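Local atomic coordinates of sugar kinase MJ0406 (Methanococcus jannaschii, PDB entry 2C4E), a protein that catalyses ATP-dependent phosphorylation of nucleosides, chiefly inosine, guanosine and cytidine, to the monophosphates, using magnesium or manganese as cofactor. Residues 5-10 with 129-134; 168-173 with 195-200. All coordinates share one frame; numbering follows the deposited sequence.

In the fold
Both contacts lie in the large alpha/beta part of this ribokinase-family chain, built round a mixed eight-stranded sheet. Interaction 1 comes first along the chain and pairs two neighbouring parallel strands of that sheet, 7-11 and 131-136. Interaction 2 follows later in the sequence and joins two helices, 170-178 and 187-197, which are separated in sequence by strand 182-186 of the same sheet. Their centres are about 27 Å apart and their nearest atoms about 12 Å, so they do not touch. One therefore ties strands together within the sheet, across a long separation in sequence, whereas the other packs successive helices more locally, farther from the centre of the chain.

Interaction 1: residues 5-10 with 129-134; sequences MEKITC and FNTEIV
Thr9 and Thr131, both buried, bring their hydroxyls together where adjacent parallel strands of the central ribokinase-fold sheet pack tightly. Their OG1 atoms are 2.7 Å apart, the side chains crossing at about a right angle, and OE2 of Glu60 is also hydrogen-bonded to Thr9 OG1. Thr9 CG2, anti to the backbone N, approaches the buried Phe129 ring obliquely, 3.7 Å from CE1. Beside them Thr9 N gives a fairly straight bond to Ile133 O (2.9 Å, 164° at the hydrogen). Ile8 and Ile133 share one face of the sheet, Thr9 and Val134 the other.

Toward solvent, where Met5 and Glu6 are exposed and Glu132 partly so, the pairing becomes irregular. A beta bulge shifts the register by one residue, Glu132 N makes two weak bonds, to Met5 O (2.8 Å) and Lys7 O (3.1 Å), and Glu6 centres an inverse gamma turn. Glu132 CG packs 3.1 Å from Met5 O, and its CD lies 3.6 Å from Glu6 CA. The two carboxylates are nearly perpendicular, OE2 to OE2 4.6 Å. With Glu132 cut back to an alanine, Met5 O and the bend at Glu6 would probably lose that chain's cover, opening a gap beside the turn.

Strand 58-62 flanks strand 7-11 on its other edge. Helix 245-258 covers Ile8 and Ile133 through Val258, and helix 44-54 reaches Ile8 through Ile52.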
ATOM      1  N   MET A   5       1.699  39.978  -3.064  1.00 48.60           N
ATOM      2  CA  MET A   5       2.337  39.815  -4.413  1.00 46.97           C
ATOM      3  C   MET A   5       1.857  38.700  -5.386  1.00 45.21           C
ATOM      4  O   MET A   5       1.189  37.773  -4.971  1.00 45.33           O
ATOM      5  CB  MET A   5       3.837  39.579  -4.218  0.20 46.98           C
ATOM      6  CG  MET A   5       4.645  40.797  -3.831  0.20 47.02           C
ATOM      7  SD  MET A   5       6.302  40.339  -3.274  0.20 47.09           S
ATOM      8  CE  MET A   5       6.703  38.927  -4.357  0.20 47.15           C
ATOM      9  N   GLU A   6       2.290  38.780  -6.661  1.00 42.95           N
ATOM     10  CA  GLU A   6       1.746  37.977  -7.805  1.00 40.78           C
ATOM     11  C   GLU A   6       2.033  36.467  -7.817  1.00 38.17           C
ATOM     12  O   GLU A   6       2.666  35.913  -8.721  1.00 38.73           O
ATOM     13  CB  GLU A   6       2.194  38.593  -9.141  1.00 41.11           C
ATOM     14  CG  GLU A   6       1.478  39.894  -9.480  1.00 41.77           C
ATOM     15  CD  GLU A   6       2.189  40.718 -10.546  0.20 41.65           C
ATOM     16  OE1 GLU A   6       3.195  40.246 -11.117  0.20 41.63           O
ATOM     17  OE2 GLU A   6       1.737  41.851 -10.811  0.20 41.54           O
ATOM     18  N   LYS A   7       1.438  35.806  -6.823  1.00 34.21           N
ATOM     19  CA  LYS A   7       1.882  34.481  -6.494  1.00 30.35           C
ATOM     20  C   LYS A   7       0.716  33.843  -5.739  1.00 26.55           C
ATOM     21  O   LYS A   7      -0.200  34.511  -5.276  1.00 24.84           O
ATOM     22  CB  LYS A   7       3.164  34.588  -5.657  1.00 31.00           C
ATOM     23  CG  LYS A   7       3.986  33.309  -5.358  1.00 33.01           C
ATOM     24  CD  LYS A   7       5.378  33.668  -4.795  0.50 33.07           C
ATOM     25  CE  LYS A   7       6.380  32.503  -4.852  0.50 33.62           C
ATOM     26  NZ  LYS A   7       7.708  32.833  -4.222  0.50 34.08           N
ATOM     27  N   ILE A   8       0.747  32.533  -5.670  1.00 23.55           N
ATOM     28  CA  ILE A   8      -0.272  31.779  -4.974  1.00 22.28           C
ATOM     29  C   ILE A   8       0.415  30.811  -4.034  1.00 21.98           C
ATOM     30  O   ILE A   8       1.354  30.132  -4.431  1.00 21.46           O
ATOM     31  CB  ILE A   8      -1.136  30.988  -5.979  1.00 22.11           C
ATOM     32  CG1 ILE A   8      -1.810  31.960  -6.952  1.00 22.76           C
ATOM     33  CG2 ILE A   8      -2.176  30.144  -5.230  1.00 21.85           C
ATOM     34  CD1 ILE A   8      -2.593  31.294  -8.060  1.00 21.42           C
ATOM     35  N   THR A   9      -0.057  30.770  -2.795  1.00 21.27           N
ATOM     36  CA  THR A   9       0.354  29.794  -1.803  1.00 21.27           C
ATOM     37  C   THR A   9      -0.663  28.666  -1.802  1.00 20.79           C
ATOM     38  O   THR A   9      -1.858  28.922  -1.769  1.00 22.01           O
ATOM     39  CB  THR A   9       0.355  30.428  -0.406  1.00 21.59           C
ATOM     40  OG1 THR A   9       1.253  31.552  -0.362  1.00 22.52           O
ATOM     41  CG2 THR A   9       0.895  29.438   0.623  1.00 21.57           C
ATOM     42  N   CYS A  10      -0.200  27.428  -1.914  1.00 20.77           N
ATOM     43  CA  CYS A  10      -1.056  26.261  -1.782  1.00 20.72           C
ATOM     44  C   CYS A  10      -0.719  25.537  -0.503  1.00 21.05           C
ATOM     45  O   CYS A  10       0.437  25.206  -0.279  1.00 20.77           O
ATOM     46  CB  CYS A  10      -0.841  25.303  -2.938  1.00 20.74           C
ATOM     47  SG  CYS A  10      -1.338  26.017  -4.516  1.00 22.51           S
ATOM     48  N   PHE A 129       1.553  35.134   5.071  1.00 22.83           N
ATOM     49  CA  PHE A 129       1.621  34.890   3.653  1.00 22.03           C
ATOM     50  C   PHE A 129       1.713  36.231   2.964  1.00 21.91           C
ATOM     51  O   PHE A 129       1.017  37.176   3.341  1.00 21.32           O
ATOM     52  CB  PHE A 129       0.345  34.171   3.200  1.00 22.28           C
ATOM     53  CG  PHE A 129       0.120  32.841   3.877  1.00 22.93           C
ATOM     54  CD1 PHE A 129       0.877  31.752   3.525  1.00 25.55           C
ATOM     55  CD2 PHE A 129      -0.838  32.691   4.863  1.00 24.00           C
ATOM     56  CE1 PHE A 129       0.674  30.526   4.132  1.00 25.58           C
ATOM     57  CE2 PHE A 129      -1.023  31.458   5.467  1.00 24.91           C
ATOM     58  CZ  PHE A 129      -0.271  30.390   5.079  1.00 23.62           C
ATOM     59  N   ASN A 130       2.575  36.322   1.957  1.00 21.92           N
ATOM     60  CA  ASN A 130       2.724  37.548   1.202  1.00 23.30           C
ATOM     61  C   ASN A 130       2.218  37.414  -0.219  1.00 23.37           C
ATOM     62  O   ASN A 130       2.523  38.253  -1.072  1.00 24.08           O
ATOM     63  CB  ASN A 130       4.205  37.974   1.193  1.00 24.08           C
ATOM     64  CG  ASN A 130       4.733  38.263   2.582  1.00 27.31           C
ATOM     65  OD1 ASN A 130       5.885  37.918   2.910  1.00 33.80           O
ATOM     66  ND2 ASN A 130       3.913  38.914   3.408  1.00 30.22           N
ATOM     67  N   THR A 131       1.429  36.376  -0.462  1.00 22.52           N
ATOM     68  CA  THR A 131       0.907  36.080  -1.787  1.00 22.66           C
ATOM     69  C   THR A 131      -0.469  36.698  -2.040  1.00 22.62           C
ATOM     70  O   THR A 131      -1.180  37.058  -1.117  1.00 22.85           O
ATOM     71  CB  THR A 131       0.811  34.554  -1.956  1.00 23.09           C
ATOM     72  OG1 THR A 131       0.223  33.970  -0.780  1.00 22.47           O
ATOM     73  CG2 THR A 131       2.204  33.947  -2.056  1.00 23.95           C
ATOM     74  N   GLU A 132      -0.843  36.814  -3.308  1.00 21.85           N
ATOM     75  CA  GLU A 132      -2.158  37.347  -3.657  1.00 22.37           C
ATOM     76  C   GLU A 132      -3.284  36.421  -3.228  1.00 21.50           C
ATOM     77  O   GLU A 132      -4.335  36.898  -2.841  1.00 21.95           O
ATOM     78  CB  GLU A 132      -2.260  37.612  -5.150  1.00 22.94           C
ATOM     79  CG  GLU A 132      -1.613  38.939  -5.507  1.00 26.65           C
ATOM     80  CD  GLU A 132      -1.509  39.212  -6.980  1.00 29.93           C
ATOM     81  OE1 GLU A 132      -2.282  38.625  -7.767  1.00 30.52           O
ATOM     82  OE2 GLU A 132      -0.654  40.059  -7.329  1.00 33.83           O
ATOM     83  N   ILE A 133      -3.061  35.119  -3.365  1.00 21.44           N
ATOM     84  CA  ILE A 133      -4.053  34.095  -3.000  1.00 20.64           C
ATOM     85  C   ILE A 133      -3.412  33.024  -2.154  1.00 20.72           C
ATOM     86  O   ILE A 133      -2.304  32.584  -2.440  1.00 21.12           O
ATOM     87  CB  ILE A 133      -4.684  33.430  -4.243  1.00 21.36           C
ATOM     88  CG1 ILE A 133      -5.291  34.487  -5.156  1.00 20.20           C
ATOM     89  CG2 ILE A 133      -5.715  32.392  -3.793  1.00 22.14           C
ATOM     90  CD1 ILE A 133      -5.977  33.916  -6.380  1.00 21.43           C
ATOM     91  N   VAL A 134      -4.094  32.641  -1.087  1.00 20.73           N
ATOM     92  CA  VAL A 134      -3.748  31.472  -0.310  1.00 20.50           C
ATOM     93  C   VAL A 134      -4.841  30.449  -0.596  1.00 21.31           C
ATOM     94  O   VAL A 134      -6.010  30.651  -0.234  1.00 21.40           O
ATOM     95  CB  VAL A 134      -3.683  31.816   1.194  1.00 20.50           C
ATOM     96  CG1 VAL A 134      -3.529  30.577   2.020  1.00 21.33           C
ATOM     97  CG2 VAL A 134      -2.541  32.804   1.445  1.00 21.54           C
TER

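Interaction 2: residues 168-173 with 195-200; sequences YSKEML and NLLNFE
Leu173 and Leu197 meet at about a right angle, CD2 of Leu173 lying 3.9 Å from CD1 of Leu197. The other branch of Leu197 turns to the backbone, with CD2 3.7 Å from Lys170 O, so its forked end spans the first turn of helix 170-178. Leu196 lies next to it: its CG, anti to the backbone N (chi1 -180°), is carried over Lys170, and its CD2 comes 3.7 Å from Tyr168 O and 4.2 Å from Leu173 CD2.

The contact joins the start of one helix to the end of another in the alpha/beta layering of the ribokinase fold, where strand 182-186 connects the two in sequence. Ser169 is the N-cap of helix 170-178, and its OG accepts from Met172 N at 3.0 Å.

Lys170 runs fully extended, its aliphatic chain passing the C-terminal end of helix 187-197 with CG and CD both 3.6 Å from Leu196 O. Within 195-200, Leu197 CB lies over one face of the Phe199 ring, offset toward the rim, and Ile177 of helix 170-178 also touches Leu197.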
ATOM      1  N   TYR A 168     -15.730  18.476   9.133  1.00 28.96           N
ATOM      2  CA  TYR A 168     -16.176  19.788   9.568  1.00 28.46           C
ATOM      3  C   TYR A 168     -17.578  19.709  10.149  1.00 28.04           C
ATOM      4  O   TYR A 168     -18.509  19.270   9.470  1.00 28.28           O
ATOM      5  CB  TYR A 168     -16.191  20.760   8.383  1.00 28.62           C
ATOM      6  CG  TYR A 168     -14.820  21.146   7.860  1.00 28.43           C
ATOM      7  CD1 TYR A 168     -14.106  20.293   7.025  1.00 28.79           C
ATOM      8  CD2 TYR A 168     -14.239  22.365   8.200  1.00 26.00           C
ATOM      9  CE1 TYR A 168     -12.856  20.637   6.545  1.00 27.98           C
ATOM     10  CE2 TYR A 168     -12.974  22.727   7.716  1.00 27.60           C
ATOM     11  CZ  TYR A 168     -12.291  21.861   6.889  1.00 27.09           C
ATOM     12  OH  TYR A 168     -11.049  22.200   6.416  1.00 28.11           O
ATOM     13  N   SER A 169     -17.723  20.156  11.392  1.00 27.35           N
ATOM     14  CA  SER A 169     -19.021  20.358  12.008  1.00 27.58           C
ATOM     15  C   SER A 169     -19.701  21.521  11.337  1.00 27.89           C
ATOM     16  O   SER A 169     -19.039  22.344  10.690  1.00 28.34           O
ATOM     17  CB  SER A 169     -18.860  20.699  13.495  1.00 27.88           C
ATOM     18  OG  SER A 169     -18.213  21.958  13.631  1.00 28.13           O
ATOM     19  N   LYS A 170     -21.005  21.635  11.543  1.00 27.87           N
ATOM     20  CA  LYS A 170     -21.742  22.810  11.091  1.00 28.21           C
ATOM     21  C   LYS A 170     -20.981  24.097  11.463  1.00 27.70           C
ATOM     22  O   LYS A 170     -20.826  25.004  10.642  1.00 27.09           O
ATOM     23  CB  LYS A 170     -23.142  22.822  11.709  1.00 28.51           C
ATOM     24  CG  LYS A 170     -24.085  23.840  11.102  1.00 30.14           C
ATOM     25  CD  LYS A 170     -25.443  23.814  11.789  1.00 31.89           C
ATOM     26  CE  LYS A 170     -26.317  24.968  11.319  1.00 32.70           C
ATOM     27  NZ  LYS A 170     -27.691  24.900  11.896  0.20 31.88           N
ATOM     28  N   GLU A 171     -20.479  24.147  12.691  1.00 27.64           N
ATOM     29  CA  GLU A 171     -19.874  25.370  13.248  1.00 27.16           C
ATOM     30  C   GLU A 171     -18.518  25.707  12.629  1.00 27.39           C
ATOM     31  O   GLU A 171     -18.220  26.868  12.302  1.00 26.42           O
ATOM     32  CB  GLU A 171     -19.749  25.222  14.775  1.00 27.55           C
ATOM     33  CG  GLU A 171     -21.084  25.216  15.520  0.20 26.06           C
ATOM     34  CD  GLU A 171     -21.801  23.865  15.525  0.20 25.31           C
ATOM     35  OE1 GLU A 171     -21.137  22.809  15.438  0.20 23.25           O
ATOM     36  OE2 GLU A 171     -23.048  23.859  15.625  0.20 24.13           O
ATOM     37  N   MET A 172     -17.692  24.683  12.468  1.00 26.93           N
ATOM     38  CA  MET A 172     -16.379  24.847  11.894  1.00 27.22           C
ATOM     39  C   MET A 172     -16.435  25.160  10.399  1.00 26.38           C
ATOM     40  O   MET A 172     -15.614  25.911   9.876  1.00 25.84           O
ATOM     41  CB  MET A 172     -15.580  23.576  12.089  1.00 27.61           C
ATOM     42  CG  MET A 172     -14.130  23.758  11.738  1.00 28.74           C
ATOM     43  SD  MET A 172     -13.245  22.232  11.898  1.00 33.51           S
ATOM     44  CE  MET A 172     -11.561  22.799  11.577  1.00 29.27           C
ATOM     45  N   LEU A 173     -17.372  24.544   9.700  1.00 25.66           N
ATOM     46  CA  LEU A 173     -17.541  24.819   8.277  1.00 24.94           C
ATOM     47  C   LEU A 173     -18.004  26.245   8.053  1.00 24.25           C
ATOM     48  O   LEU A 173     -17.532  26.915   7.133  1.00 23.51           O
ATOM     49  CB  LEU A 173     -18.537  23.837   7.642  1.00 25.26           C
ATOM     50  CG  LEU A 173     -18.641  23.892   6.119  1.00 25.58           C
ATOM     51  CD1 LEU A 173     -17.271  23.650   5.481  1.00 26.08           C
ATOM     52  CD2 LEU A 173     -19.683  22.872   5.626  1.00 27.07           C
ATOM     53  N   ASN A 195     -27.018  21.161   3.003  1.00 22.21           N
ATOM     54  CA  ASN A 195     -27.923  20.489   3.934  1.00 22.39           C
ATOM     55  C   ASN A 195     -27.431  20.667   5.374  1.00 22.56           C
ATOM     56  O   ASN A 195     -28.212  20.969   6.274  1.00 22.99           O
ATOM     57  CB  ASN A 195     -28.055  18.997   3.555  1.00 22.19           C
ATOM     58  CG  ASN A 195     -29.089  18.253   4.396  1.00 24.99           C
ATOM     59  OD1 ASN A 195     -28.759  17.287   5.089  1.00 29.43           O
ATOM     60  ND2 ASN A 195     -30.345  18.672   4.312  1.00 26.61           N
ATOM     61  N   LEU A 196     -26.127  20.534   5.592  1.00 23.15           N
ATOM     62  CA  LEU A 196     -25.568  20.697   6.934  1.00 23.34           C
ATOM     63  C   LEU A 196     -25.747  22.124   7.468  1.00 23.54           C
ATOM     64  O   LEU A 196     -26.128  22.313   8.627  1.00 23.47           O
ATOM     65  CB  LEU A 196     -24.098  20.295   6.957  1.00 23.99           C
ATOM     66  CG  LEU A 196     -23.365  20.401   8.301  1.00 24.70           C
ATOM     67  CD1 LEU A 196     -23.914  19.426   9.328  1.00 26.87           C
ATOM     68  CD2 LEU A 196     -21.867  20.196   8.088  1.00 26.76           C
ATOM     69  N   LEU A 197     -25.499  23.119   6.616  1.00 23.66           N
ATOM     70  CA  LEU A 197     -25.556  24.532   7.006  1.00 23.60           C
ATOM     71  C   LEU A 197     -26.971  25.146   6.943  1.00 24.20           C
ATOM     72  O   LEU A 197     -27.183  26.255   7.438  1.00 24.08           O
ATOM     73  CB  LEU A 197     -24.620  25.352   6.108  1.00 24.22           C
ATOM     74  CG  LEU A 197     -23.130  25.014   6.154  1.00 24.13           C
ATOM     75  CD1 LEU A 197     -22.395  25.548   4.928  1.00 25.22           C
ATOM     76  CD2 LEU A 197     -22.489  25.572   7.409  1.00 26.08           C
ATOM     77  N   ASN A 198     -27.929  24.419   6.361  1.00 24.10           N
ATOM     78  CA  ASN A 198     -29.215  24.970   5.901  1.00 24.51           C
ATOM     79  C   ASN A 198     -28.981  26.234   5.070  1.00 24.06           C
ATOM     80  O   ASN A 198     -29.645  27.253   5.248  1.00 24.32           O
ATOM     81  CB  ASN A 198     -30.219  25.213   7.049  1.00 25.26           C
ATOM     82  CG  ASN A 198     -31.628  25.564   6.544  1.00 26.89           C
ATOM     83  OD1 ASN A 198     -32.094  25.056   5.517  1.00 28.36           O
ATOM     84  ND2 ASN A 198     -32.312  26.438   7.275  1.00 30.61           N
ATOM     85  N   PHE A 199     -28.029  26.138   4.149  1.00 22.81           N
ATOM     86  CA  PHE A 199     -27.700  27.242   3.247  1.00 22.65           C
ATOM     87  C   PHE A 199     -28.296  27.046   1.870  1.00 22.61           C
ATOM     88  O   PHE A 199     -28.255  25.950   1.313  1.00 22.21           O
ATOM     89  CB  PHE A 199     -26.184  27.343   3.080  1.00 22.67           C
ATOM     90  CG  PHE A 199     -25.502  28.248   4.072  1.00 22.69           C
ATOM     91  CD1 PHE A 199     -24.245  28.763   3.780  1.00 24.88           C
ATOM     92  CD2 PHE A 199     -26.076  28.562   5.298  1.00 23.80           C
ATOM     93  CE1 PHE A 199     -23.584  29.572   4.678  1.00 24.57           C
ATOM     94  CE2 PHE A 199     -25.399  29.397   6.196  1.00 24.65           C
ATOM     95  CZ  PHE A 199     -24.167  29.898   5.871  1.00 25.34           C
ATOM     96  N   GLU A 200     -28.833  28.130   1.325  1.00 22.62           N
ATOM     97  CA  GLU A 200     -29.072  28.265  -0.098  1.00 23.08           C
ATOM     98  C   GLU A 200     -27.906  29.093  -0.656  1.00 22.98           C
ATOM     99  O   GLU A 200     -27.049  29.577   0.097  1.00 23.08           O
ATOM    100  CB  GLU A 200     -30.410  28.967  -0.358  1.00 23.19           C
ATOM    101  CG  GLU A 200     -31.634  28.178   0.092  1.00 25.52           C
ATOM    102  CD  GLU A 200     -32.892  29.035   0.152  1.00 29.10           C
ATOM    103  OE1 GLU A 200     -32.961  29.931   1.025  1.00 33.54           O
ATOM    104  OE2 GLU A 200     -33.812  28.826  -0.671  1.00 29.15           O
TER